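Local coordinates for protein N-(5'-phosphoribosyl)anthranilate isomerase (Thermococcus kodakarensis, PDB 5LHF) that catalyses the isomerisation of N-(5-phospho-beta-D-ribosyl)anthranilate to 1-(2-carboxyphenylamino)-1-deoxy-D-ribulose 5-phosphate, the third step from chorismate to tryptophan, at residues Glu16-Leu19 against Val20-Tyr23; Ala89-Arg92 against Leu93-Glu96; Ala118-Leu121 against Leu122-Ile125; Val188-Gly192 against Val193-Val197. One frame throughout, in Å; residues are numbered along the deposited sequence.

Contact 1 (Glu16-Leu19 against Val20-Tyr23); sequences ELRL and VERY
E21, just past helix 14-20, reaches back to R18 and L17, and its side chain can be traced atom by atom. CB lies 3.5 Å from L17 O, the carbonyl that accepts the hydrogen bond of E21 N. CG comes closer to that oxygen, at 3.1 Å, because chi1 of -70° sets CG beside the backbone N; the chain then runs extended to the carboxylate. There the two oxygens part company. OE2 takes a salt-bridging hydrogen bond from R18 NH1 at 2.9 Å, met on its syn side and within 10° of the guanidinium plane, although the two flat groups are turned 36° apart. OE1 sits 3.6 Å from L17 CD1 and accepts a hydrogen bond from the backbone N of E52, while R18 NH1 is also bonded to M50 O. Further on, the turn ends with R22 N bonded to L19 O, and L19 CD1 lies 3.9 Å from Y23 CE1. The contact thus forms the C-terminal end of helix 14-20 and the start of the loop to strand 26-30: L17 and V20 pack on T27 of that strand, while L19 and Y23 touch R196 and I199 of helix 196-207.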
ATOM      1  N   GLU A  16     -10.648   5.438 -13.808  1.00  9.57           N
ATOM      2  CA  GLU A  16     -10.279   4.472 -12.771  1.00 11.14           C
ATOM      3  C   GLU A  16     -10.459   5.060 -11.376  1.00 15.66           C
ATOM      4  O   GLU A  16     -10.935   4.377 -10.459  1.00 12.76           O
ATOM      5  CB  GLU A  16      -8.830   4.031 -12.970  1.00 12.68           C
ATOM      6  CG  GLU A  16      -8.631   3.120 -14.142  1.00 11.91           C
ATOM      7  CD  GLU A  16      -7.257   2.518 -14.161  1.00 17.80           C
ATOM      8  OE1 GLU A  16      -6.282   3.227 -13.816  1.00 18.40           O
ATOM      9  OE2 GLU A  16      -7.153   1.322 -14.498  1.00 15.57           O
ATOM     10  N   LEU A  17     -10.077   6.329 -11.195  1.00 13.09           N
ATOM     11  CA  LEU A  17     -10.260   6.986  -9.904  1.00  9.37           C
ATOM     12  C   LEU A  17     -11.724   6.984  -9.478  1.00 11.86           C
ATOM     13  O   LEU A  17     -12.056   6.539  -8.379  1.00 10.62           O
ATOM     14  CB  LEU A  17      -9.733   8.416  -9.955  1.00  9.06           C
ATOM     15  CG  LEU A  17      -9.966   9.247  -8.692  1.00 13.72           C
ATOM     16  CD1 LEU A  17      -9.203   8.683  -7.495  1.00 12.13           C
ATOM     17  CD2 LEU A  17      -9.538  10.654  -8.946  1.00 16.75           C
ATOM     18  N   ARG A  18     -12.616   7.505 -10.329  1.00  7.42           N
ATOM     19  CA  ARG A  18     -14.027   7.584  -9.957  1.00  7.57           C
ATOM     20  C   ARG A  18     -14.620   6.206  -9.650  1.00 13.64           C
ATOM     21  O   ARG A  18     -15.508   6.082  -8.794  1.00 14.34           O
ATOM     22  CB  ARG A  18     -14.818   8.266 -11.071  1.00 10.02           C
ATOM     23  CG  ARG A  18     -14.435   9.721 -11.284  1.00 15.38           C
ATOM     24  CD  ARG A  18     -14.566  10.516  -9.994  1.00 16.70           C
ATOM     25  NE  ARG A  18     -14.438  11.957 -10.223  1.00 16.23           N
ATOM     26  CZ  ARG A  18     -13.932  12.811  -9.333  1.00 19.40           C
ATOM     27  NH1 ARG A  18     -13.480  12.365  -8.168  1.00 18.72           N
ATOM     28  NH2 ARG A  18     -13.855  14.109  -9.618  1.00 15.57           N
ATOM     29  N   LEU A  19     -14.171   5.165 -10.361  1.00 10.48           N
ATOM     30  CA  LEU A  19     -14.644   3.816 -10.079  1.00 12.32           C
ATOM     31  C   LEU A  19     -14.208   3.364  -8.693  1.00 12.77           C
ATOM     32  O   LEU A  19     -15.034   2.951  -7.873  1.00 14.57           O
ATOM     33  CB  LEU A  19     -14.129   2.841 -11.141  1.00 12.17           C
ATOM     34  CG  LEU A  19     -14.385   1.364 -10.845  1.00 10.95           C
ATOM     35  CD1 LEU A  19     -15.908   1.178 -10.673  1.00 10.54           C
ATOM     36  CD2 LEU A  19     -13.808   0.464 -11.959  1.00 13.06           C
ATOM     37  N   VAL A  20     -12.909   3.466  -8.410  1.00 11.25           N
ATOM     38  CA  VAL A  20     -12.367   3.057  -7.116  1.00 10.62           C
ATOM     39  C   VAL A  20     -13.026   3.818  -5.970  1.00 11.00           C
ATOM     40  O   VAL A  20     -13.197   3.274  -4.872  1.00 12.87           O
ATOM     41  CB  VAL A  20     -10.837   3.248  -7.140  1.00 15.85           C
ATOM     42  CG1 VAL A  20     -10.250   3.254  -5.742  1.00 25.42           C
ATOM     43  CG2 VAL A  20     -10.209   2.166  -7.995  1.00 11.31           C
ATOM     44  N   GLU A  21     -13.400   5.080  -6.194  1.00 11.61           N
ATOM     45  CA  GLU A  21     -13.951   5.905  -5.125  1.00 11.06           C
ATOM     46  C   GLU A  21     -15.305   5.407  -4.637  1.00 14.19           C
ATOM     47  O   GLU A  21     -15.727   5.779  -3.538  1.00 14.29           O
ATOM     48  CB  GLU A  21     -14.077   7.353  -5.597  1.00 13.62           C
ATOM     49  CG  GLU A  21     -12.717   8.022  -5.763  1.00 13.32           C
ATOM     50  CD  GLU A  21     -12.826   9.482  -6.098  1.00 23.61           C
ATOM     51  OE1 GLU A  21     -11.911  10.239  -5.715  1.00 26.52           O
ATOM     52  OE2 GLU A  21     -13.812   9.868  -6.755  1.00 22.45           O
ATOM     53  N   ARG A  22     -15.985   4.575  -5.420  1.00 11.94           N
ATOM     54  CA  ARG A  22     -17.268   4.042  -4.987  1.00 15.55           C
ATOM     55  C   ARG A  22     -17.114   2.894  -4.003  1.00 11.66           C
ATOM     56  O   ARG A  22     -18.111   2.478  -3.393  1.00 17.61           O
ATOM     57  CB  ARG A  22     -18.072   3.599  -6.206  1.00 17.41           C
ATOM     58  CG  ARG A  22     -18.415   4.754  -7.129  1.00 15.43           C
ATOM     59  CD  ARG A  22     -19.735   4.538  -7.854  1.00 26.13           C
ATOM     60  NE  ARG A  22     -19.713   3.364  -8.723  1.00 28.28           N
ATOM     61  CZ  ARG A  22     -19.147   3.335  -9.924  1.00 22.02           C
ATOM     62  NH1 ARG A  22     -18.544   4.418 -10.405  1.00 27.77           N
ATOM     63  NH2 ARG A  22     -19.187   2.221 -10.639  1.00 27.93           N
ATOM     64  N   TYR A  23     -15.886   2.397  -3.811  1.00 14.80           N
ATOM     65  CA  TYR A  23     -15.661   1.206  -3.007  1.00 14.83           C
ATOM     66  C   TYR A  23     -14.576   1.354  -1.952  1.00 18.16           C
ATOM     67  O   TYR A  23     -14.751   0.834  -0.847  1.00 17.33           O
ATOM     68  CB  TYR A  23     -15.316   0.020  -3.921  1.00  9.69           C
ATOM     69  CG  TYR A  23     -16.382  -0.269  -4.952  1.00 10.92           C
ATOM     70  CD1 TYR A  23     -16.336   0.324  -6.219  1.00 13.49           C
ATOM     71  CD2 TYR A  23     -17.444  -1.115  -4.660  1.00 11.87           C
ATOM     72  CE1 TYR A  23     -17.310   0.058  -7.162  1.00 16.02           C
ATOM     73  CE2 TYR A  23     -18.423  -1.383  -5.601  1.00 14.95           C
ATOM     74  CZ  TYR A  23     -18.353  -0.798  -6.842  1.00 13.42           C
ATOM     75  OH  TYR A  23     -19.328  -1.073  -7.774  1.00 16.97           O
TER

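Contact 2 (Ala89-Arg92 against Leu93-Glu96); sequences AVNR and LKDE
R92 and E96, one helical turn apart, are joined by a side-on salt bridge in which two nitrogens of the arginine each take one carboxylate oxygen. R92 NE gives the straighter bond, 3.0 Å to E96 OE1 at 169°, with the oxygen in the guanidinium plane; R92 NH2 reaches the syn lone pair of E96 OE2 at 3.1 Å. A bend at chi3 (55°) brings the guanidinium to E96, whose chain is extended beyond CG, and the two planes stand 38° apart. R92 also makes a cation-pi contact with F64. An alanine at R92 would remove both donors and is likely to leave the E96 carboxylate without its mate and F64 without its cation. The salt bridge lies on the more open side, where D95 and E96 are exposed. The opposite extreme is the buried pair V90 and L93: L93 CG lies 3.6 Å from A89 O, L93 packs on F64 and W67 of helix 64-74, and V90 meets V101 of strand 100-106. Between these regions K94 NZ bonds N91 OD1 at 2.9 Å, approaching from above the amide plane; E129 also holds both, through its backbone O to K94 NZ and its side-chain OE1 to N91 ND2. One packed flank and one charged flank make this an amphipathic helix, here the crossover of the beta-alpha-beta unit of strand 78-81, helix 87-97 and strand 100-106 in the TIM barrel.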
ATOM      1  N   ALA A  89      14.502  11.353   7.291  1.00 28.51           N
ATOM      2  CA  ALA A  89      13.998  11.942   6.054  1.00 23.07           C
ATOM      3  C   ALA A  89      12.479  11.817   5.950  1.00 22.44           C
ATOM      4  O   ALA A  89      11.803  12.746   5.490  1.00 21.43           O
ATOM      5  CB  ALA A  89      14.688  11.290   4.857  1.00 23.75           C
ATOM      6  N   VAL A  90      11.923  10.675   6.366  1.00 19.16           N
ATOM      7  CA  VAL A  90      10.470  10.542   6.447  1.00 12.32           C
ATOM      8  C   VAL A  90       9.879  11.638   7.328  1.00 16.15           C
ATOM      9  O   VAL A  90       8.878  12.269   6.970  1.00 23.45           O
ATOM     10  CB  VAL A  90      10.092   9.134   6.954  1.00 14.74           C
ATOM     11  CG1 VAL A  90       8.586   9.029   7.175  1.00 17.10           C
ATOM     12  CG2 VAL A  90      10.532   8.083   5.960  1.00 15.53           C
ATOM     13  N   ASN A  91      10.495  11.893   8.488  1.00 17.52           N
ATOM     14  CA  ASN A  91       9.980  12.919   9.390  1.00 19.03           C
ATOM     15  C   ASN A  91      10.106  14.313   8.796  1.00 22.96           C
ATOM     16  O   ASN A  91       9.234  15.162   9.014  1.00 26.17           O
ATOM     17  CB  ASN A  91      10.703  12.850  10.732  1.00 22.68           C
ATOM     18  CG  ASN A  91      10.128  11.790  11.648  1.00 35.07           C
ATOM     19  OD1 ASN A  91       9.202  11.057  11.283  1.00 33.40           O
ATOM     20  ND2 ASN A  91      10.679  11.698  12.849  1.00 32.25           N
ATOM     21  N   ARG A  92      11.187  14.579   8.052  1.00 27.16           N
ATOM     22  CA  ARG A  92      11.329  15.884   7.421  1.00 25.68           C
ATOM     23  C   ARG A  92      10.161  16.171   6.491  1.00 16.43           C
ATOM     24  O   ARG A  92       9.683  17.308   6.416  1.00 24.73           O
ATOM     25  CB  ARG A  92      12.666  15.984   6.663  1.00 21.31           C
ATOM     26  CG  ARG A  92      13.919  16.119   7.550  1.00 19.71           C
ATOM     27  CD  ARG A  92      15.140  16.613   6.745  1.00 19.58           C
ATOM     28  NE  ARG A  92      14.844  17.861   6.049  1.00 22.11           N
ATOM     29  CZ  ARG A  92      15.499  18.313   4.981  1.00 24.49           C
ATOM     30  NH1 ARG A  92      16.508  17.629   4.450  1.00 18.37           N
ATOM     31  NH2 ARG A  92      15.121  19.455   4.428  1.00 22.53           N
ATOM     32  N   LEU A  93       9.682  15.150   5.770  1.00 15.42           N
ATOM     33  CA  LEU A  93       8.560  15.357   4.866  1.00 17.48           C
ATOM     34  C   LEU A  93       7.285  15.713   5.622  1.00 16.93           C
ATOM     35  O   LEU A  93       6.534  16.593   5.188  1.00 21.07           O
ATOM     36  CB  LEU A  93       8.344  14.111   4.012  1.00 15.80           C
ATOM     37  CG  LEU A  93       9.440  13.867   2.977  1.00 14.72           C
ATOM     38  CD1 LEU A  93       9.301  12.465   2.410  1.00 16.56           C
ATOM     39  CD2 LEU A  93       9.306  14.907   1.848  1.00 15.30           C
ATOM     40  N   LYS A  94       7.010  15.027   6.732  1.00 24.21           N
ATOM     41  CA  LYS A  94       5.796  15.314   7.495  1.00 21.67           C
ATOM     42  C   LYS A  94       5.813  16.728   8.063  1.00 27.64           C
ATOM     43  O   LYS A  94       4.784  17.410   8.066  1.00 37.89           O
ATOM     44  CB  LYS A  94       5.624  14.292   8.619  1.00 24.24           C
ATOM     45  CG  LYS A  94       5.447  12.859   8.139  1.00 26.68           C
ATOM     46  CD  LYS A  94       6.088  11.881   9.119  1.00 25.73           C
ATOM     47  CE  LYS A  94       5.543  12.071  10.523  1.00 25.67           C
ATOM     48  NZ  LYS A  94       6.332  11.260  11.491  1.00 28.73           N
ATOM     49  N   ASP A  95       6.966  17.188   8.552  1.00 25.49           N
ATOM     50  CA  ASP A  95       7.014  18.516   9.162  1.00 24.86           C
ATOM     51  C   ASP A  95       7.053  19.628   8.124  1.00 37.10           C
ATOM     52  O   ASP A  95       6.376  20.650   8.285  1.00 38.21           O
ATOM     53  CB  ASP A  95       8.215  18.619  10.096  1.00 35.51           C
ATOM     54  CG  ASP A  95       8.109  17.666  11.265  1.00 41.85           C
ATOM     55  OD1 ASP A  95       6.998  17.540  11.826  1.00 36.52           O
ATOM     56  OD2 ASP A  95       9.129  17.038  11.618  1.00 52.78           O
ATOM     57  N   GLU A  96       7.830  19.449   7.055  1.00 30.10           N
ATOM     58  CA  GLU A  96       8.032  20.513   6.088  1.00 22.79           C
ATOM     59  C   GLU A  96       6.970  20.555   5.005  1.00 27.11           C
ATOM     60  O   GLU A  96       6.777  21.609   4.384  1.00 29.16           O
ATOM     61  CB  GLU A  96       9.428  20.383   5.475  1.00 30.02           C
ATOM     62  CG  GLU A  96      10.526  20.622   6.515  1.00 29.19           C
ATOM     63  CD  GLU A  96      11.902  20.269   6.016  1.00 28.93           C
ATOM     64  OE1 GLU A  96      12.712  19.780   6.831  1.00 22.33           O
ATOM     65  OE2 GLU A  96      12.167  20.479   4.812  1.00 31.11           O
TER

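Contact 3 (Ala118-Leu121 against Leu122-Ile125); sequences AERL and LELI
Two torsions bring L121 and I125 together: chi1 of -173° swings L121 CG to the side of its carbonyl carbon, and chi1 of -65° lays I125 CG1 beside its own N, with CD1 extended beyond it (chi2 174°). The two side chains thereby converge one turn apart on helix 114-126, the crossover of a beta-alpha-beta unit of the TIM barrel, between strands 100-106 and 132-136. I125 CD1 lies 3.8 Å from L121 CG and 4.0 Å from L121 CD1, while I125 CG1 passes 3.1 Å from L121 O, the same carbonyl that takes the 3.0 Å hydrogen bond of I125 N. Both residues are buried: they touch F105 of one strand and I153 of helix 143-156, and L121 also reaches L135 on the other strand. Replacing L121 with an alanine would take away CG and both methyl groups, and is likely to open a gap beside I125 CD1, F105 and L135. L122, partly exposed, extends the apolar flank to I153, and its CG lies 3.6 Å from A118 O. On the solvent side R120 makes its salt bridge to D117 OD1; R120 NE and E123 OE2 are 6.2 Å apart, with no charged contact. Chi1 puts E123 CG, between its N and carbonyl carbon, 2.9 Å from R120 O; the bend at chi2 returns E123 OE2 to within 2.9 Å of R120 O, without a hydrogen bond, both being acceptors.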
ATOM      1  N   ALA A 118       9.875 -12.427  11.731  1.00 28.33           N
ATOM      2  CA  ALA A 118       8.983 -11.472  12.383  1.00 22.20           C
ATOM      3  C   ALA A 118       9.738 -10.571  13.359  1.00 24.41           C
ATOM      4  O   ALA A 118       9.485  -9.362  13.412  1.00 26.99           O
ATOM      5  CB  ALA A 118       7.844 -12.207  13.096  1.00 24.22           C
ATOM      6  N   GLU A 119      10.662 -11.138  14.150  1.00 26.97           N
ATOM      7  CA  GLU A 119      11.429 -10.323  15.093  1.00 21.37           C
ATOM      8  C   GLU A 119      12.253  -9.267  14.374  1.00 23.46           C
ATOM      9  O   GLU A 119      12.321  -8.110  14.806  1.00 26.73           O
ATOM     10  CB  GLU A 119      12.355 -11.202  15.939  1.00 31.11           C
ATOM     11  CG  GLU A 119      11.705 -11.813  17.164  1.00 41.67           C
ATOM     12  CD  GLU A 119      12.701 -12.566  18.033  1.00 43.83           C
ATOM     13  OE1 GLU A 119      12.258 -13.334  18.912  1.00 43.49           O
ATOM     14  OE2 GLU A 119      13.923 -12.387  17.835  1.00 43.02           O
ATOM     15  N   ARG A 120      12.919  -9.658  13.290  1.00 27.77           N
ATOM     16  CA  ARG A 120      13.684  -8.703  12.505  1.00 23.06           C
ATOM     17  C   ARG A 120      12.779  -7.616  11.929  1.00 29.33           C
ATOM     18  O   ARG A 120      13.156  -6.440  11.882  1.00 30.33           O
ATOM     19  CB  ARG A 120      14.420  -9.449  11.394  1.00 33.80           C
ATOM     20  CG  ARG A 120      15.239  -8.593  10.441  1.00 49.86           C
ATOM     21  CD  ARG A 120      15.994  -9.485   9.466  1.00 57.50           C
ATOM     22  NE  ARG A 120      16.172 -10.832  10.009  1.00 63.05           N
ATOM     23  CZ  ARG A 120      15.539 -11.911   9.556  1.00 59.12           C
ATOM     24  NH1 ARG A 120      14.689 -11.800   8.544  1.00 56.23           N
ATOM     25  NH2 ARG A 120      15.755 -13.097  10.116  1.00 50.39           N
ATOM     26  N   LEU A 121      11.571  -7.984  11.500  1.00 23.05           N
ATOM     27  CA  LEU A 121      10.714  -6.992  10.860  1.00 23.18           C
ATOM     28  C   LEU A 121      10.211  -5.974  11.872  1.00 27.17           C
ATOM     29  O   LEU A 121      10.128  -4.781  11.567  1.00 25.66           O
ATOM     30  CB  LEU A 121       9.545  -7.676  10.151  1.00 29.78           C
ATOM     31  CG  LEU A 121       8.653  -6.770   9.294  1.00 26.35           C
ATOM     32  CD1 LEU A 121       9.495  -5.797   8.464  1.00 23.01           C
ATOM     33  CD2 LEU A 121       7.742  -7.618   8.401  1.00 27.20           C
ATOM     34  N   LEU A 122       9.890  -6.424  13.089  1.00 26.90           N
ATOM     35  CA  LEU A 122       9.394  -5.509  14.112  1.00 23.11           C
ATOM     36  C   LEU A 122      10.445  -4.479  14.499  1.00 22.03           C
ATOM     37  O   LEU A 122      10.106  -3.327  14.795  1.00 30.51           O
ATOM     38  CB  LEU A 122       8.935  -6.289  15.347  1.00 25.18           C
ATOM     39  CG  LEU A 122       7.544  -6.912  15.261  1.00 26.92           C
ATOM     40  CD1 LEU A 122       7.328  -7.928  16.379  1.00 34.16           C
ATOM     41  CD2 LEU A 122       6.481  -5.837  15.314  1.00 32.08           C
ATOM     42  N   GLU A 123      11.720  -4.870  14.522  1.00 27.36           N
ATOM     43  CA  GLU A 123      12.731  -3.896  14.917  1.00 34.79           C
ATOM     44  C   GLU A 123      12.911  -2.821  13.850  1.00 32.19           C
ATOM     45  O   GLU A 123      13.167  -1.662  14.186  1.00 33.94           O
ATOM     46  CB  GLU A 123      14.062  -4.581  15.251  1.00 47.51           C
ATOM     47  CG  GLU A 123      14.716  -5.385  14.135  1.00 58.05           C
ATOM     48  CD  GLU A 123      15.507  -4.532  13.140  1.00 72.94           C
ATOM     49  OE1 GLU A 123      15.986  -3.439  13.520  1.00 76.93           O
ATOM     50  OE2 GLU A 123      15.643  -4.960  11.972  1.00 73.70           O
ATOM     51  N   LEU A 124      12.759  -3.174  12.570  1.00 34.27           N
ATOM     52  CA  LEU A 124      12.816  -2.154  11.525  1.00 32.05           C
ATOM     53  C   LEU A 124      11.610  -1.224  11.607  1.00 30.41           C
ATOM     54  O   LEU A 124      11.750  -0.003  11.484  1.00 31.42           O
ATOM     55  CB  LEU A 124      12.903  -2.814  10.147  1.00 29.50           C
ATOM     56  CG  LEU A 124      13.009  -1.863   8.945  1.00 33.76           C
ATOM     57  CD1 LEU A 124      14.183  -0.880   9.111  1.00 37.66           C
ATOM     58  CD2 LEU A 124      13.108  -2.637   7.627  1.00 33.57           C
ATOM     59  N   ILE A 125      10.424  -1.787  11.849  1.00 28.59           N
ATOM     60  CA  ILE A 125       9.199  -0.992  11.895  1.00 30.26           C
ATOM     61  C   ILE A 125       9.239   0.012  13.043  1.00 29.16           C
ATOM     62  O   ILE A 125       8.812   1.165  12.896  1.00 24.57           O
ATOM     63  CB  ILE A 125       7.982  -1.931  11.986  1.00 21.52           C
ATOM     64  CG1 ILE A 125       7.889  -2.761  10.703  1.00 14.46           C
ATOM     65  CG2 ILE A 125       6.705  -1.152  12.246  1.00 20.65           C
ATOM     66  CD1 ILE A 125       6.796  -3.834  10.720  1.00 17.38           C
TER

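Contact 4 (Val188-Gly192 against Val193-Val197); sequences VERNG and VKDRV
R190 and D195 are clasped by a side-on salt bridge, and both side chains leave the backbone with CG trans to N. In R190 the chain stays extended through chi2 (-172°) and bends at chi3, bringing NE and NH2 to the aspartate. R190 NE bonds D195 OD1 at 2.7 Å and R190 NH2 bonds D195 OD2 at 2.8 Å. The grip is far from coplanar: the two flat groups stand 76° apart, and both nitrogens come from above the carboxylate plane. D195 OD2 also caps L198 N, so this residue serves as N-cap of helix 196-207 while engaged by the arginine. The residues form a beta hairpin, strands 189-190 and 193-194 linked by a type I' turn from R190 to V193, with N191 and G192 at positive phi in its centre. R190 N to V193 O (2.8 Å) and V193 N to R190 O (3.0 Å) close the turn. At the neighbouring non-hydrogen-bonded pair, E189 and K194 project to the face opposite R190 and V193. K194 folds at chi2 (-48°), bringing NZ back to the anti lone pair of E189 OE1 at 2.6 Å, while E189 is extended beyond CG. Neither end has a single partner: E189 OE1 is also bridged by R37 NH1, and K194 NZ also bonds C9 O. Past the hairpin, D195 N bonds V188 O at 2.9 Å.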
ATOM      1  N   VAL A 188      -7.562  -6.522  -9.216  1.00 10.59           N
ATOM      2  CA  VAL A 188      -8.885  -6.042  -9.620  1.00 10.79           C
ATOM      3  C   VAL A 188      -8.802  -5.317 -10.960  1.00 10.60           C
ATOM      4  O   VAL A 188      -9.641  -4.466 -11.275  1.00 10.98           O
ATOM      5  CB  VAL A 188      -9.537  -5.159  -8.529  1.00 10.62           C
ATOM      6  CG1 VAL A 188      -9.866  -5.996  -7.267  1.00 13.54           C
ATOM      7  CG2 VAL A 188      -8.657  -3.964  -8.164  1.00 11.65           C
ATOM      8  N   GLU A 189      -7.798  -5.666 -11.762  1.00 12.40           N
ATOM      9  CA  GLU A 189      -7.662  -5.157 -13.119  1.00 12.72           C
ATOM     10  C   GLU A 189      -8.103  -6.192 -14.150  1.00 13.51           C
ATOM     11  O   GLU A 189      -7.739  -7.367 -14.065  1.00 15.79           O
ATOM     12  CB  GLU A 189      -6.212  -4.765 -13.394  1.00  9.31           C
ATOM     13  CG  GLU A 189      -5.776  -3.534 -12.626  1.00 10.41           C
ATOM     14  CD  GLU A 189      -4.289  -3.239 -12.737  1.00 16.76           C
ATOM     15  OE1 GLU A 189      -3.840  -2.338 -12.009  1.00 14.41           O
ATOM     16  OE2 GLU A 189      -3.571  -3.895 -13.530  1.00 17.08           O
ATOM     17  N   ARG A 190      -8.839  -5.735 -15.153  1.00 10.51           N
ATOM     18  CA  ARG A 190      -9.147  -6.540 -16.325  1.00 15.81           C
ATOM     19  C   ARG A 190      -8.421  -5.901 -17.500  1.00 15.66           C
ATOM     20  O   ARG A 190      -8.696  -4.747 -17.851  1.00 16.46           O
ATOM     21  CB  ARG A 190     -10.657  -6.624 -16.567  1.00 14.46           C
ATOM     22  CG  ARG A 190     -11.054  -7.563 -17.706  1.00 22.34           C
ATOM     23  CD  ARG A 190     -12.539  -7.483 -18.051  1.00 18.83           C
ATOM     24  NE  ARG A 190     -13.377  -7.556 -16.860  1.00 22.57           N
ATOM     25  CZ  ARG A 190     -13.707  -8.685 -16.238  1.00 23.29           C
ATOM     26  NH1 ARG A 190     -13.279  -9.858 -16.692  1.00 24.20           N
ATOM     27  NH2 ARG A 190     -14.468  -8.642 -15.149  1.00 17.83           N
ATOM     28  N   ASN A 191      -7.481  -6.640 -18.086  1.00 11.82           N
ATOM     29  CA  ASN A 191      -6.608  -6.121 -19.139  1.00 18.42           C
ATOM     30  C   ASN A 191      -5.984  -4.796 -18.713  1.00 13.00           C
ATOM     31  O   ASN A 191      -5.959  -3.830 -19.471  1.00 13.73           O
ATOM     32  CB  ASN A 191      -7.361  -5.969 -20.470  1.00 23.30           C
ATOM     33  CG  ASN A 191      -6.421  -5.743 -21.649  1.00 23.26           C
ATOM     34  OD1 ASN A 191      -5.288  -6.223 -21.646  1.00 16.07           O
ATOM     35  ND2 ASN A 191      -6.878  -4.988 -22.647  1.00 23.71           N
ATOM     36  N   GLY A 192      -5.531  -4.739 -17.458  1.00 17.64           N
ATOM     37  CA  GLY A 192      -4.851  -3.569 -16.915  1.00  9.87           C
ATOM     38  C   GLY A 192      -5.731  -2.391 -16.546  1.00 13.65           C
ATOM     39  O   GLY A 192      -5.206  -1.315 -16.239  1.00 19.86           O
ATOM     40  N   VAL A 193      -7.049  -2.545 -16.557  1.00 11.12           N
ATOM     41  CA  VAL A 193      -7.945  -1.452 -16.210  1.00 14.30           C
ATOM     42  C   VAL A 193      -8.680  -1.835 -14.940  1.00 11.77           C
ATOM     43  O   VAL A 193      -9.184  -2.955 -14.837  1.00 12.92           O
ATOM     44  CB  VAL A 193      -8.932  -1.157 -17.353  1.00 22.67           C
ATOM     45  CG1 VAL A 193      -9.865  -0.025 -16.967  1.00 21.32           C
ATOM     46  CG2 VAL A 193      -8.155  -0.849 -18.642  1.00 18.13           C
ATOM     47  N   LYS A 194      -8.732  -0.922 -13.968  1.00  9.33           N
ATOM     48  CA  LYS A 194      -9.574  -1.174 -12.795  1.00 11.53           C
ATOM     49  C   LYS A 194     -10.975  -1.570 -13.249  1.00 14.31           C
ATOM     50  O   LYS A 194     -11.589  -0.886 -14.074  1.00 12.60           O
ATOM     51  CB  LYS A 194      -9.635   0.053 -11.885  1.00 11.84           C
ATOM     52  CG  LYS A 194      -8.307   0.504 -11.317  1.00 15.59           C
ATOM     53  CD  LYS A 194      -7.490  -0.619 -10.707  1.00 19.98           C
ATOM     54  CE  LYS A 194      -6.123  -0.071 -10.289  1.00 19.53           C
ATOM     55  NZ  LYS A 194      -5.078  -1.097 -10.084  1.00 16.53           N
ATOM     56  N   ASP A 195     -11.473  -2.692 -12.726  1.00 10.51           N
ATOM     57  CA  ASP A 195     -12.664  -3.357 -13.262  1.00 11.15           C
ATOM     58  C   ASP A 195     -13.740  -3.498 -12.188  1.00 12.20           C
ATOM     59  O   ASP A 195     -13.479  -4.061 -11.118  1.00 11.07           O
ATOM     60  CB  ASP A 195     -12.291  -4.730 -13.816  1.00 11.11           C
ATOM     61  CG  ASP A 195     -13.488  -5.489 -14.375  1.00 14.59           C
ATOM     62  OD1 ASP A 195     -13.876  -5.227 -15.530  1.00 16.12           O
ATOM     63  OD2 ASP A 195     -14.042  -6.342 -13.655  1.00 16.31           O
ATOM     64  N   ARG A 196     -14.955  -3.026 -12.495  1.00 10.12           N
ATOM     65  CA  ARG A 196     -16.005  -2.954 -11.471  1.00  8.55           C
ATOM     66  C   ARG A 196     -16.393  -4.338 -10.966  1.00 10.11           C
ATOM     67  O   ARG A 196     -16.622  -4.528  -9.765  1.00 12.21           O
ATOM     68  CB  ARG A 196     -17.241  -2.228 -12.014  1.00  9.33           C
ATOM     69  CG  ARG A 196     -18.324  -1.969 -10.954  1.00 11.59           C
ATOM     70  CD  ARG A 196     -19.402  -3.056 -10.901  1.00 10.55           C
ATOM     71  NE  ARG A 196     -20.058  -3.239 -12.194  1.00 12.92           N
ATOM     72  CZ  ARG A 196     -20.947  -4.190 -12.456  1.00 20.50           C
ATOM     73  NH1 ARG A 196     -21.306  -5.050 -11.510  1.00 15.23           N
ATOM     74  NH2 ARG A 196     -21.484  -4.278 -13.664  1.00 17.91           N
ATOM     75  N   VAL A 197     -16.476  -5.323 -11.858  1.00 11.88           N
ATOM     76  CA  VAL A 197     -16.919  -6.641 -11.415  1.00 10.63           C
ATOM     77  C   VAL A 197     -15.854  -7.306 -10.552  1.00 12.90           C
ATOM     78  O   VAL A 197     -16.170  -7.930  -9.526  1.00 13.16           O
ATOM     79  CB  VAL A 197     -17.313  -7.509 -12.621  1.00 12.21           C
ATOM     80  CG1 VAL A 197     -17.359  -8.980 -12.218  1.00 10.38           C
ATOM     81  CG2 VAL A 197     -18.665  -7.049 -13.178  1.00 14.42           C
TER

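Overall arrangement
From the N terminus the four contacts follow in series, none nested in or crossing another, and each joins residues adjoining in sequence. Contact 1 ends helix 14-20 and opens the loop to strand 26-30. Contacts 2 and 3 lie on helices 87-97 and 114-126, which flank strand 100-106; their nearest atoms are about 10 Å apart. Contact 4 closes the hairpin after strand 181-184 and leads into helix 196-207. Only contacts 1 and 4 touch: E16 OE2 lies 2.8 Å from K194 N, a probable hydrogen bond, and L19 packs against K194 O, joining the first helix round the barrel to the hairpin before the last helix. Contact 3 lies across the chain's centre from both.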